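Local coordinates for NAD-dependent epimerase/dehydratase (Veillonella parvula DSM 2008, PDB 3R6D), which probably binds NAD(H) or NADP(H) in a Rossmann-type domain and may act as an epimerase or dehydratase, at residues A138-V141 and L142-S145; A188-D191 and I192-A196; Q179-R182 and E183-V186; V117-E120 and K121-D125; M82-G85 and S86-A89. All blocks are in the same frame, centred on the assembly; numbering follows the deposited sequence.

Contact 1 (A138-V141 and L142-S145)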
loop_
_atom_site.group_PDB
_atom_site.type_symbol
_atom_site.label_atom_id
_atom_site.label_comp_id
_atom_site.label_asym_id
_atom_site.label_seq_id
_atom_site.Cartn_x
_atom_site.Cartn_y
_atom_site.Cartn_z
ATOM N N ALA A 138 10.065 1.984 -8.714
ATOM C CA ALA A 138 8.612 1.719 -8.672
ATOM C C ALA A 138 7.795 2.980 -8.420
ATOM O O ALA A 138 6.802 3.242 -9.111
ATOM C CB ALA A 138 8.301 0.686 -7.616
ATOM N N ARG A 139 8.292 3.804 -7.486
ATOM C CA ARG A 139 7.666 5.080 -7.218
ATOM C C ARG A 139 7.654 5.974 -8.450
ATOM O O ARG A 139 6.614 6.531 -8.822
ATOM C CB ARG A 139 8.385 5.789 -6.086
ATOM C CG ARG A 139 7.886 7.216 -5.956
ATOM C CD ARG A 139 8.879 8.076 -5.302
ATOM N NE ARG A 139 10.021 8.357 -6.160
ATOM C CZ ARG A 139 11.092 8.967 -5.702
ATOM N NH1 ARG A 139 11.161 9.328 -4.419
ATOM N NH2 ARG A 139 12.088 9.236 -6.532
ATOM N N ASN A 140 8.809 6.091 -9.124
ATOM C CA ASN A 140 8.900 6.917 -10.332
ATOM C C ASN A 140 7.952 6.443 -11.411
ATOM O O ASN A 140 7.279 7.261 -12.024
ATOM C CB ASN A 140 10.332 6.935 -10.880
ATOM C CG ASN A 140 11.298 7.654 -9.953
ATOM O OD1 ASN A 140 10.883 8.349 -9.013
ATOM N ND2 ASN A 140 12.596 7.488 -10.209
ATOM N N VAL A 141 7.873 5.115 -11.621
ATOM C CA VAL A 141 6.967 4.595 -12.653
ATOM C C VAL A 141 5.526 5.023 -12.328
ATOM O O VAL A 141 4.754 5.426 -13.206
ATOM C CB VAL A 141 7.067 3.058 -12.797
ATOM C CG1 VAL A 141 5.895 2.500 -13.635
ATOM C CG2 VAL A 141 8.422 2.689 -13.459
ATOM N N LEU A 142 5.124 4.877 -11.059
ATOM C CA LEU A 142 3.740 5.208 -10.711
ATOM C C LEU A 142 3.456 6.714 -10.845
ATOM O O LEU A 142 2.430 7.124 -11.399
ATOM C CB LEU A 142 3.371 4.670 -9.327
ATOM C CG LEU A 142 1.923 4.859 -8.915
ATOM C CD1 LEU A 142 0.931 4.263 -9.937
ATOM C CD2 LEU A 142 1.721 4.238 -7.528
ATOM N N ARG A 143 4.390 7.545 -10.387
ATOM C CA ARG A 143 4.197 9.014 -10.542
ATOM C C ARG A 143 4.145 9.505 -11.995
ATOM O O ARG A 143 3.507 10.514 -12.300
ATOM C CB ARG A 143 5.248 9.801 -9.801
ATOM C CG ARG A 143 5.230 9.553 -8.335
ATOM C CD ARG A 143 6.248 10.494 -7.581
ATOM N NE ARG A 143 7.624 10.511 -8.156
ATOM C CZ ARG A 143 8.693 11.100 -7.581
ATOM N NH1 ARG A 143 8.601 11.683 -6.384
ATOM N NH2 ARG A 143 9.875 11.091 -8.199
ATOM N N GLU A 144 4.867 8.825 -12.869
ATOM C CA GLU A 144 4.860 9.114 -14.320
ATOM C C GLU A 144 3.614 8.652 -15.053
ATOM O O GLU A 144 3.367 9.038 -16.201
ATOM C CB GLU A 144 6.095 8.487 -14.998
ATOM C CG GLU A 144 7.412 9.049 -14.501
ATOM C CD GLU A 144 8.599 8.130 -14.808
ATOM O OE1 GLU A 144 8.441 7.055 -15.468
ATOM O OE2 GLU A 144 9.707 8.502 -14.358
ATOM N N SER A 145 2.859 7.761 -14.410
ATOM C CA SER A 145 1.669 7.278 -14.979
ATOM C C SER A 145 0.632 8.344 -14.981
ATOM O O SER A 145 0.769 9.392 -14.309
ATOM C CB SER A 145 1.207 6.059 -14.202
ATOM O OG SER A 145 0.394 6.416 -13.077
#

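Contact 2 (A188-D191 and I192-A196)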
loop_
_atom_site.group_PDB
_atom_site.type_symbol
_atom_site.label_atom_id
_atom_site.label_comp_id
_atom_site.label_asym_id
_atom_site.label_seq_id
_atom_site.Cartn_x
_atom_site.Cartn_y
_atom_site.Cartn_z
ATOM N N ALA A 188 -5.667 4.040 8.177
ATOM C CA ALA A 188 -5.526 5.136 7.214
ATOM C C ALA A 188 -6.054 4.732 5.820
ATOM O O ALA A 188 -6.760 5.509 5.182
ATOM C CB ALA A 188 -4.070 5.601 7.132
ATOM N N ILE A 189 -5.724 3.514 5.367
ATOM C CA ILE A 189 -6.220 3.054 4.058
ATOM C C ILE A 189 -7.752 2.985 4.064
ATOM O O ILE A 189 -8.425 3.451 3.145
ATOM C CB ILE A 189 -5.601 1.702 3.647
ATOM C CG1 ILE A 189 -4.063 1.808 3.549
ATOM C CG2 ILE A 189 -6.228 1.196 2.376
ATOM C CD1 ILE A 189 -3.402 0.462 3.690
ATOM N N PHE A 190 -8.315 2.422 5.139
ATOM C CA PHE A 190 -9.761 2.356 5.291
ATOM C C PHE A 190 -10.355 3.764 5.159
ATOM O O PHE A 190 -11.342 3.986 4.452
ATOM C CB PHE A 190 -10.074 1.740 6.655
ATOM C CG PHE A 190 -11.540 1.645 6.967
ATOM C CD1 PHE A 190 -12.242 0.468 6.729
ATOM C CD2 PHE A 190 -12.208 2.732 7.509
ATOM C CE1 PHE A 190 -13.611 0.369 7.050
ATOM C CE2 PHE A 190 -13.575 2.659 7.797
ATOM C CZ PHE A 190 -14.257 1.474 7.571
ATOM N N ASP A 191 -9.758 4.715 5.879
ATOM C CA ASP A 191 -10.286 6.088 5.894
ATOM C C ASP A 191 -10.216 6.706 4.493
ATOM O O ASP A 191 -11.168 7.369 4.060
ATOM C CB ASP A 191 -9.541 6.937 6.904
ATOM C CG ASP A 191 -9.848 6.544 8.343
ATOM O OD1 ASP A 191 -10.867 5.858 8.571
ATOM O OD2 ASP A 191 -9.084 6.917 9.264
ATOM N N ILE A 192 -9.130 6.452 3.751
ATOM C CA ILE A 192 -9.038 6.958 2.390
ATOM C C ILE A 192 -10.154 6.405 1.505
ATOM O O ILE A 192 -10.740 7.119 0.669
ATOM C CB ILE A 192 -7.638 6.662 1.841
ATOM C CG1 ILE A 192 -6.614 7.518 2.586
ATOM C CG2 ILE A 192 -7.563 6.915 0.348
ATOM C CD1 ILE A 192 -5.168 7.128 2.340
ATOM N N LEU A 193 -10.440 5.108 1.668
ATOM C CA LEU A 193 -11.492 4.449 0.888
ATOM C C LEU A 193 -12.911 4.916 1.227
ATOM O O LEU A 193 -13.842 4.622 0.497
ATOM C CB LEU A 193 -11.399 2.932 1.051
ATOM C CG LEU A 193 -10.172 2.263 0.403
ATOM C CD1 LEU A 193 -9.966 0.852 0.944
ATOM C CD2 LEU A 193 -10.279 2.294 -1.125
ATOM N N HIS A 194 -13.049 5.614 2.341
ATOM C CA HIS A 194 -14.324 6.176 2.776
ATOM C C HIS A 194 -14.422 7.684 2.582
ATOM O O HIS A 194 -15.436 8.275 2.965
ATOM C CB HIS A 194 -14.590 5.785 4.232
ATOM C CG HIS A 194 -14.959 4.347 4.390
ATOM N ND1 HIS A 194 -14.023 3.327 4.316
ATOM C CD2 HIS A 194 -16.157 3.754 4.624
ATOM C CE1 HIS A 194 -14.648 2.164 4.486
ATOM N NE2 HIS A 194 -15.936 2.399 4.683
ATOM N N ALA A 195 -13.414 8.316 1.994
ATOM C CA ALA A 195 -13.353 9.785 1.897
ATOM C C ALA A 195 -14.176 10.292 0.705
ATOM O O ALA A 195 -13.780 10.130 -0.444
ATOM C CB ALA A 195 -11.882 10.217 1.740
ATOM N N ALA A 196 -15.303 10.957 0.950
ATOM C CA ALA A 196 -16.088 11.499 -0.181
ATOM C C ALA A 196 -15.272 12.493 -1.022
ATOM O O ALA A 196 -15.319 12.469 -2.288
ATOM C CB ALA A 196 -17.367 12.150 0.327
#

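Contact 3 (Q179-R182 and E183-V186)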
loop_
_atom_site.group_PDB
_atom_site.type_symbol
_atom_site.label_atom_id
_atom_site.label_comp_id
_atom_site.label_asym_id
_atom_site.label_seq_id
_atom_site.Cartn_x
_atom_site.Cartn_y
_atom_site.Cartn_z
ATOM N N GLN A 179 8.377 5.307 13.387
ATOM C CA GLN A 179 7.658 4.039 13.320
ATOM C C GLN A 179 6.186 4.271 13.113
ATOM O O GLN A 179 5.682 5.380 13.335
ATOM C CB GLN A 179 7.863 3.226 14.602
ATOM C CG GLN A 179 7.238 3.930 15.810
ATOM C CD GLN A 179 7.662 3.325 17.118
ATOM O OE1 GLN A 179 8.783 2.827 17.241
ATOM N NE2 GLN A 179 6.766 3.333 18.109
ATOM N N VAL A 180 5.490 3.206 12.712
ATOM C CA VAL A 180 4.034 3.214 12.628
ATOM C C VAL A 180 3.599 1.739 12.636
ATOM O O VAL A 180 4.279 0.871 12.087
ATOM C CB VAL A 180 3.537 3.982 11.367
ATOM C CG1 VAL A 180 3.909 3.242 10.096
ATOM C CG2 VAL A 180 2.023 4.204 11.421
ATOM N N SER A 181 2.469 1.462 13.268
ATOM C CA SER A 181 1.972 0.087 13.286
ATOM C C SER A 181 1.258 -0.266 11.981
ATOM O O SER A 181 0.672 0.593 11.303
ATOM C CB SER A 181 1.057 -0.190 14.470
ATOM O OG SER A 181 -0.219 0.364 14.228
ATOM N N ARG A 182 1.270 -1.551 11.644
ATOM C CA ARG A 182 0.512 -1.999 10.476
ATOM C C ARG A 182 -0.987 -1.745 10.682
ATOM O O ARG A 182 -1.706 -1.412 9.736
ATOM C CB ARG A 182 0.798 -3.475 10.145
ATOM C CG ARG A 182 2.242 -3.701 9.678
ATOM C CD ARG A 182 2.468 -5.073 9.126
ATOM N NE ARG A 182 3.827 -5.252 8.634
ATOM C CZ ARG A 182 4.883 -5.480 9.412
ATOM N NH1 ARG A 182 4.740 -5.556 10.729
ATOM N NH2 ARG A 182 6.097 -5.614 8.861
ATOM N N GLU A 183 -1.453 -1.881 11.925
ATOM C CA GLU A 183 -2.860 -1.604 12.223
ATOM C C GLU A 183 -3.249 -0.146 11.974
ATOM O O GLU A 183 -4.341 0.119 11.423
ATOM C CB GLU A 183 -3.176 -2.051 13.656
ATOM C CG GLU A 183 -3.129 -3.564 13.897
ATOM C CD GLU A 183 -1.770 -4.097 14.343
ATOM O OE1 GLU A 183 -0.724 -3.405 14.184
ATOM O OE2 GLU A 183 -1.746 -5.244 14.858
ATOM N N ALA A 184 -2.349 0.787 12.328
ATOM C CA ALA A 184 -2.589 2.212 12.041
ATOM C C ALA A 184 -2.604 2.487 10.546
ATOM O O ALA A 184 -3.445 3.245 10.061
ATOM C CB ALA A 184 -1.553 3.076 12.753
ATOM N N VAL A 185 -1.685 1.859 9.805
ATOM C CA VAL A 185 -1.666 2.049 8.361
ATOM C C VAL A 185 -2.990 1.553 7.737
ATOM O O VAL A 185 -3.569 2.202 6.845
ATOM C CB VAL A 185 -0.453 1.372 7.708
ATOM C CG1 VAL A 185 -0.528 1.499 6.159
ATOM C CG2 VAL A 185 0.850 1.974 8.213
ATOM N N VAL A 186 -3.448 0.388 8.193
ATOM C CA VAL A 186 -4.700 -0.142 7.693
ATOM C C VAL A 186 -5.889 0.784 7.955
ATOM O O VAL A 186 -6.747 0.961 7.093
ATOM C CB VAL A 186 -4.942 -1.559 8.215
ATOM C CG1 VAL A 186 -6.391 -2.004 7.936
ATOM C CG2 VAL A 186 -3.946 -2.533 7.533
#

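Contact 4 (V117-E120 and K121-D125)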
loop_
_atom_site.group_PDB
_atom_site.type_symbol
_atom_site.label_atom_id
_atom_site.label_comp_id
_atom_site.label_asym_id
_atom_site.label_seq_id
_atom_site.Cartn_x
_atom_site.Cartn_y
_atom_site.Cartn_z
ATOM N N VAL A 117 18.281 13.746 9.879
ATOM C CA VAL A 117 19.569 13.150 9.574
ATOM C C VAL A 117 19.769 11.771 10.198
ATOM O O VAL A 117 20.146 10.797 9.500
ATOM C CB VAL A 117 20.732 14.098 9.991
ATOM C CG1 VAL A 117 22.061 13.374 9.888
ATOM C CG2 VAL A 117 20.767 15.317 9.080
ATOM N N ALA A 118 19.559 11.660 11.512
ATOM C CA ALA A 118 19.896 10.406 12.199
ATOM C C ALA A 118 18.975 9.268 11.760
ATOM O O ALA A 118 19.430 8.160 11.467
ATOM C CB ALA A 118 19.880 10.579 13.705
ATOM N N LEU A 119 17.676 9.547 11.663
ATOM C CA LEU A 119 16.734 8.526 11.223
ATOM C C LEU A 119 16.952 8.134 9.768
ATOM O O LEU A 119 16.818 6.961 9.409
ATOM C CB LEU A 119 15.308 9.020 11.458
ATOM C CG LEU A 119 14.147 8.104 11.034
ATOM C CD1 LEU A 119 14.183 6.740 11.743
ATOM C CD2 LEU A 119 12.796 8.818 11.317
ATOM N N GLU A 120 17.324 9.101 8.932
ATOM C CA GLU A 120 17.639 8.789 7.541
ATOM C C GLU A 120 18.821 7.828 7.490
ATOM O O GLU A 120 18.784 6.811 6.780
ATOM C CB GLU A 120 17.947 10.053 6.761
ATOM C CG GLU A 120 18.177 9.751 5.292
ATOM C CD GLU A 120 18.632 10.960 4.543
ATOM O OE1 GLU A 120 17.769 11.729 4.083
ATOM O OE2 GLU A 120 19.864 11.137 4.394
ATOM N N LYS A 121 19.913 8.171 8.192
ATOM C CA LYS A 121 21.112 7.320 8.146
ATOM C C LYS A 121 20.801 5.928 8.675
ATOM O O LYS A 121 21.202 4.916 8.070
ATOM C CB LYS A 121 22.245 7.953 8.949
ATOM C CG LYS A 121 23.508 7.105 8.943
ATOM C CD LYS A 121 24.660 7.865 9.629
ATOM C CE LYS A 121 25.896 7.003 9.812
ATOM N NZ LYS A 121 25.632 5.844 10.733
ATOM N N TRP A 122 20.043 5.838 9.770
ATOM C CA TRP A 122 19.677 4.527 10.307
ATOM C C TRP A 122 18.892 3.740 9.261
ATOM O O TRP A 122 19.117 2.540 9.058
ATOM C CB TRP A 122 18.873 4.670 11.598
ATOM C CG TRP A 122 18.721 3.338 12.294
ATOM C CD1 TRP A 122 19.572 2.803 13.251
ATOM C CD2 TRP A 122 17.688 2.375 12.089
ATOM N NE1 TRP A 122 19.113 1.587 13.645
ATOM C CE2 TRP A 122 17.973 1.276 12.947
ATOM C CE3 TRP A 122 16.561 2.314 11.255
ATOM C CZ2 TRP A 122 17.169 0.117 12.990
ATOM C CZ3 TRP A 122 15.741 1.154 11.310
ATOM C CH2 TRP A 122 16.058 0.078 12.175
ATOM N N THR A 123 17.953 4.408 8.590
ATOM C CA THR A 123 17.129 3.756 7.593
ATOM C C THR A 123 17.987 3.105 6.502
ATOM O O THR A 123 17.840 1.917 6.201
ATOM C CB THR A 123 16.115 4.758 7.006
ATOM O OG1 THR A 123 15.196 5.095 8.035
ATOM C CG2 THR A 123 15.356 4.192 5.806
ATOM N N PHE A 124 18.918 3.881 5.932
ATOM C CA PHE A 124 19.743 3.340 4.850
ATOM C C PHE A 124 20.809 2.349 5.321
ATOM O O PHE A 124 21.189 1.459 4.568
ATOM C CB PHE A 124 20.284 4.477 3.976
ATOM C CG PHE A 124 19.179 5.215 3.283
ATOM C CD1 PHE A 124 18.303 4.524 2.431
ATOM C CD2 PHE A 124 18.980 6.553 3.480
ATOM C CE1 PHE A 124 17.250 5.156 1.794
ATOM C CE2 PHE A 124 17.905 7.212 2.858
ATOM C CZ PHE A 124 17.043 6.521 2.008
ATOM N N ASP A 125 21.222 2.459 6.577
ATOM C CA ASP A 125 22.108 1.472 7.184
ATOM C C ASP A 125 21.415 0.121 7.319
ATOM O O ASP A 125 22.072 -0.903 7.470
ATOM C CB ASP A 125 22.545 1.924 8.580
ATOM C CG ASP A 125 23.588 3.046 8.574
ATOM O OD1 ASP A 125 24.110 3.452 7.500
ATOM O OD2 ASP A 125 23.892 3.539 9.689
#

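Contact 5 (M82-G85 and S86-A89)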
loop_
_atom_site.group_PDB
_atom_site.type_symbol
_atom_site.label_atom_id
_atom_site.label_comp_id
_atom_site.label_asym_id
_atom_site.label_seq_id
_atom_site.Cartn_x
_atom_site.Cartn_y
_atom_site.Cartn_z
HETATM N N MSE A 82 5.687 -2.006 -3.605
HETATM C CA MSE A 82 6.180 -1.184 -4.728
HETATM C C MSE A 82 7.711 -1.296 -4.715
HETATM O O MSE A 82 8.420 -0.351 -4.335
HETATM C CB MSE A 82 5.740 0.283 -4.588
HETATM C CG MSE A 82 4.245 0.447 -4.733
HETATM SE SE MSE A 82 3.694 2.312 -4.508
HETATM C CE MSE A 82 4.886 3.136 -5.812
ATOM N N GLU A 83 8.195 -2.477 -5.100
ATOM C CA GLU A 83 9.601 -2.847 -4.913
ATOM C C GLU A 83 10.431 -2.879 -6.177
ATOM O O GLU A 83 11.669 -2.883 -6.109
ATOM C CB GLU A 83 9.683 -4.222 -4.253
ATOM C CG GLU A 83 9.319 -4.208 -2.778
ATOM C CD GLU A 83 9.116 -5.613 -2.245
ATOM O OE1 GLU A 83 9.316 -6.586 -3.003
ATOM O OE2 GLU A 83 8.783 -5.726 -1.058
ATOM N N SER A 84 9.752 -2.928 -7.319
ATOM C CA SER A 84 10.374 -3.121 -8.618
ATOM C C SER A 84 9.815 -2.167 -9.666
ATOM O O SER A 84 8.602 -2.125 -9.856
ATOM C CB SER A 84 10.146 -4.601 -9.064
ATOM O OG SER A 84 10.192 -4.744 -10.467
ATOM N N GLY A 85 10.678 -1.473 -10.411
ATOM C CA GLY A 85 10.198 -0.636 -11.513
ATOM C C GLY A 85 9.483 -1.432 -12.596
ATOM O O GLY A 85 8.449 -1.006 -13.133
ATOM N N SER A 86 10.065 -2.565 -12.984
ATOM C CA SER A 86 9.445 -3.363 -14.043
ATOM C C SER A 86 8.108 -3.973 -13.607
ATOM O O SER A 86 7.188 -3.996 -14.407
ATOM C CB SER A 86 10.406 -4.410 -14.572
ATOM O OG SER A 86 10.771 -5.246 -13.507
ATOM N N ASP A 87 8.015 -4.444 -12.367
ATOM C CA ASP A 87 6.707 -4.923 -11.863
ATOM C C ASP A 87 5.697 -3.795 -11.811
ATOM O O ASP A 87 4.559 -3.946 -12.198
ATOM C CB ASP A 87 6.782 -5.615 -10.513
ATOM C CG ASP A 87 7.449 -6.972 -10.589
ATOM O OD1 ASP A 87 7.654 -7.500 -11.711
ATOM O OD2 ASP A 87 7.736 -7.516 -9.509
HETATM N N MSE A 88 6.135 -2.623 -11.366
HETATM C CA MSE A 88 5.231 -1.490 -11.338
HETATM C C MSE A 88 4.800 -1.118 -12.743
HETATM O O MSE A 88 3.642 -0.809 -12.979
HETATM C CB MSE A 88 5.908 -0.294 -10.667
HETATM C CG MSE A 88 4.989 0.845 -10.218
HETATM SE SE MSE A 88 3.797 0.425 -8.698
HETATM C CE MSE A 88 2.598 0.527 -9.977
ATOM N N ALA A 89 5.727 -1.199 -13.704
ATOM C CA ALA A 89 5.365 -0.894 -15.078
ATOM C C ALA A 89 4.344 -1.896 -15.613
ATOM O O ALA A 89 3.411 -1.518 -16.337
ATOM C CB ALA A 89 6.615 -0.847 -15.983
#

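Contact 1 (A138-V141 and L142-S145)
R139 and R143, one helical turn apart, give a worked example of two guanidinium groups stacked in spite of their like charge. The centres of the groups lie 3.7 Å apart with their planes at 17°, and the two side chains run alongside each other in the same direction. CZ of R143 sits over one face of R139, toward its rim, while R139 NE lies over the middle of the R143 group. With CG of R139 anti to the backbone N (chi1 170°) and a bend at chi3, the guanidinium turns over that of R143.

Hydrogen bonds to a side-chain oxygen hold the R139 guanidinium. It grips N140 OD1 side-on with two nitrogens, NE at 3.0 Å and NH2 at 2.9 Å, and the oxygen lies in the guanidinium plane. The third nitrogen, NH1, binds the backbone oxygen of L111, so the group is fixed in rotation.

All of this happens near the C-terminal end of helix 129-144, which packs L142 against strand 148-158 in the Rossmann-like fold. The partial negative charge of a helix C terminus would probably ease the crowding of two cations.

Among the backbone bonds, E144 N donates to N140 O (3.0 Å), while that from S145 N to V141 O is weak. The hydroxyl S145 OG donates to L142 O at 2.7 Å, in the carbonyl plane and on a lone pair, and is also hydrogen-bonded to L147 N.

Contact 2 (A188-D191 and I192-A196)
F190 and H194 stack where helix 182-193 runs out, a helix lying against the mostly parallel sheet of the Rossmann-type fold. The side chains of I189, I192 and L193 pack on sheet strands: I189 on F78, I192 on I104 and L152, L193 on V76. D191 OD2 is hydrogen-bonded to Y166 OH.

CB of H194 passes 3.7 Å from F190 O, and CG, set anti to the carbonyl carbon of H194 (chi1 -73°), turns the imidazole back over the last helical turn. ND1 then donates to F190 O at 2.8 Å. The bond is fairly straight (159°), and the acceptor lies in the imidazole plane, although ND1 itself stands above the carbonyl plane of F190. A side-chain N-H thus takes up a carbonyl at the helix end, where the backbone N of H194 reaches the same oxygen only weakly and bonds instead to D191 O at 3.1 Å.

Beyond ND1 the ring slides over the phenyl group. Together the rings form an offset stack, their centroids 3.9 Å apart and their planes at 23°. One bond in the ring plane and one ring on its face therefore fix the imidazole's rotation. CE1 lies over a face of F190, offset toward the rim, 3.2 Å from CZ, which is close packing. At the outer part of the imidazole, H194 NE2 comes to 3.5 Å from F190 CZ.

Contact 3 (Q179-R182 and E183-V186)
V180 and V185 meet around the start of helix 182-193 as a hydrophobic staple, the residue just before the N-cap packing on the fourth residue after it. S181 holds the N-cap between them, at the junction where strand 179-181 of the Rossmann-like sheet passes directly into the helix. The two valines cross at about a right angle: V180 CG1 touches V185 CG2 at 3.8 Å, while the other branch, V180 CG2, rests 4.0 Å from A184 CB. One valine therefore uses both methyls, one on each of two neighbouring helical residues.

The S181 hydroxyl reaches forward to the first turn. With OG placed between its own backbone N and carbonyl carbon (chi1 77°), it accepts from A184 N at 2.9 Å in a nearly straight bond (158°), satisfying an N-H that has no preceding helical carbonyl to use. The same hydroxyl is also hydrogen-bonded to the backbone O of the N-methyl-lysine at position 163, so it has two partners, A184 N and that carbonyl oxygen.

R182 and E183 have their polar ends turned to other partners: R182 NH1 to N159 OD1, and E183 OE1 to the backbone N of D160. The loop after strand 148-158 is thereby tied to the helix start. The E183 chain bends at chi2, and OE1 also passes 3.7 Å from S181 CB.

Regular helical bonding begins at once, with V185 N donating to S181 O at 3.1 Å and V186 N to R182 O. Branch CG2 of V186 lies 3.3 Å from that R182 O.

Contact 4 (V117-E120 and K121-D125)
V117 opens helix 117-125 by accepting K121 N at its carbonyl oxygen, 2.9 Å away, and CB of K121 lies beside the same oxygen. Further out, the K121 chain stays extended as far as CE and turns at chi4, which brings NZ to D125 OD2 at 3.1 Å. This salt bridge, one turn on, uses the syn lone pair of the carboxylate.

A118 comes next and takes W122 N on its oxygen at 2.9 Å, with W122 CB alongside.

L119 O accepts twice. T123 reaches it through its backbone N at 2.9 Å and its hydroxyl OG1 at 2.8 Å, the two donors approaching from opposite faces of the carbonyl plane. OG1 stands beside the backbone N of T123 and anti to its carbonyl carbon (chi1 -68°), which turns the hydroxyl back along the helix to L119. Such a return to the carbonyl four residues earlier is a familiar way for a threonine on a helix to satisfy its hydroxyl; here OG1 also receives a hydrogen bond from W156 NE1.

E120 closes the segment. Its oxygen accepts F124 N at 3.1 Å. The aliphatic part of the acid meets the ring, methylene CG coming to 3.5 Å from F124 CE2; the carboxylate and ring planes are 57° apart.

The inner side of the helix turns to the sheet of the Rossmann-type domain: T123 and F124 pack on M108 of strand 102-108, and W122 meets W156 of strand 148-158 edge-to-face, in a T-shaped pair.

Contact 5 (M82-G85 and S86-A89)
M88 N donates to S84 O at 2.9 Å and A89 N to G85 O at 2.8 Å, the first regular bonds where an irregular loop turns into helix 85-96. The backbone enters the helix at G85. S84 is thus the N-cap of the helix that follows strand 76-79 in the Rossmann-like alternation of strands and helices.

The hydroxyl of S84 does the capping. Its OG is anti to the backbone N (chi1 155°) and reaches over the first turn to accept from D87 N at 2.9 Å, almost straight at 170°. The hydroxyl of S86 lies 3.1 Å from the same OG. CB of D87 packs 3.5 Å from S84 OG, so the aspartate flanks the cap, and the carboxylate so placed at the helix N terminus would probably be favoured by the partial positive charge there. Its OD1 has a weak hydrogen bond to Q62 NE2.

On the inner side two selenomethionines meet at an angle. The chain of M88 bends at chi2 and chi3, which carries its SE to 4.0 Å from CG of M82, with CE of M82 nearly as near at 4.1 Å.

These two side chains face helix 129-144, where M82 lies on L142 and M88 on V141. E83, on the loop, reaches Y131 and E135 of the same helix, so loop 82-84 and the start of helix 85-96 are both seated against it.

In the fold
Read from the N terminus, the five contacts come in the order 5, 4, 1, 3, 2, each closing one local turn before the next begins, so none encloses or crosses another. Contact 5 starts the helix after strand 76-79, and contact 4 forms the short helix after strand 102-108. Contact 1 ends the next helix, leading into strand 148-158. Contacts 3 and 2 are the beginning and end of helix 182-193, their centres about 14 Å apart. Contacts 1 and 5 touch directly, A138 packing on M82 and M88, and so join helices 85-96 and 129-144. Contact 3 lies across the chain's centre from both.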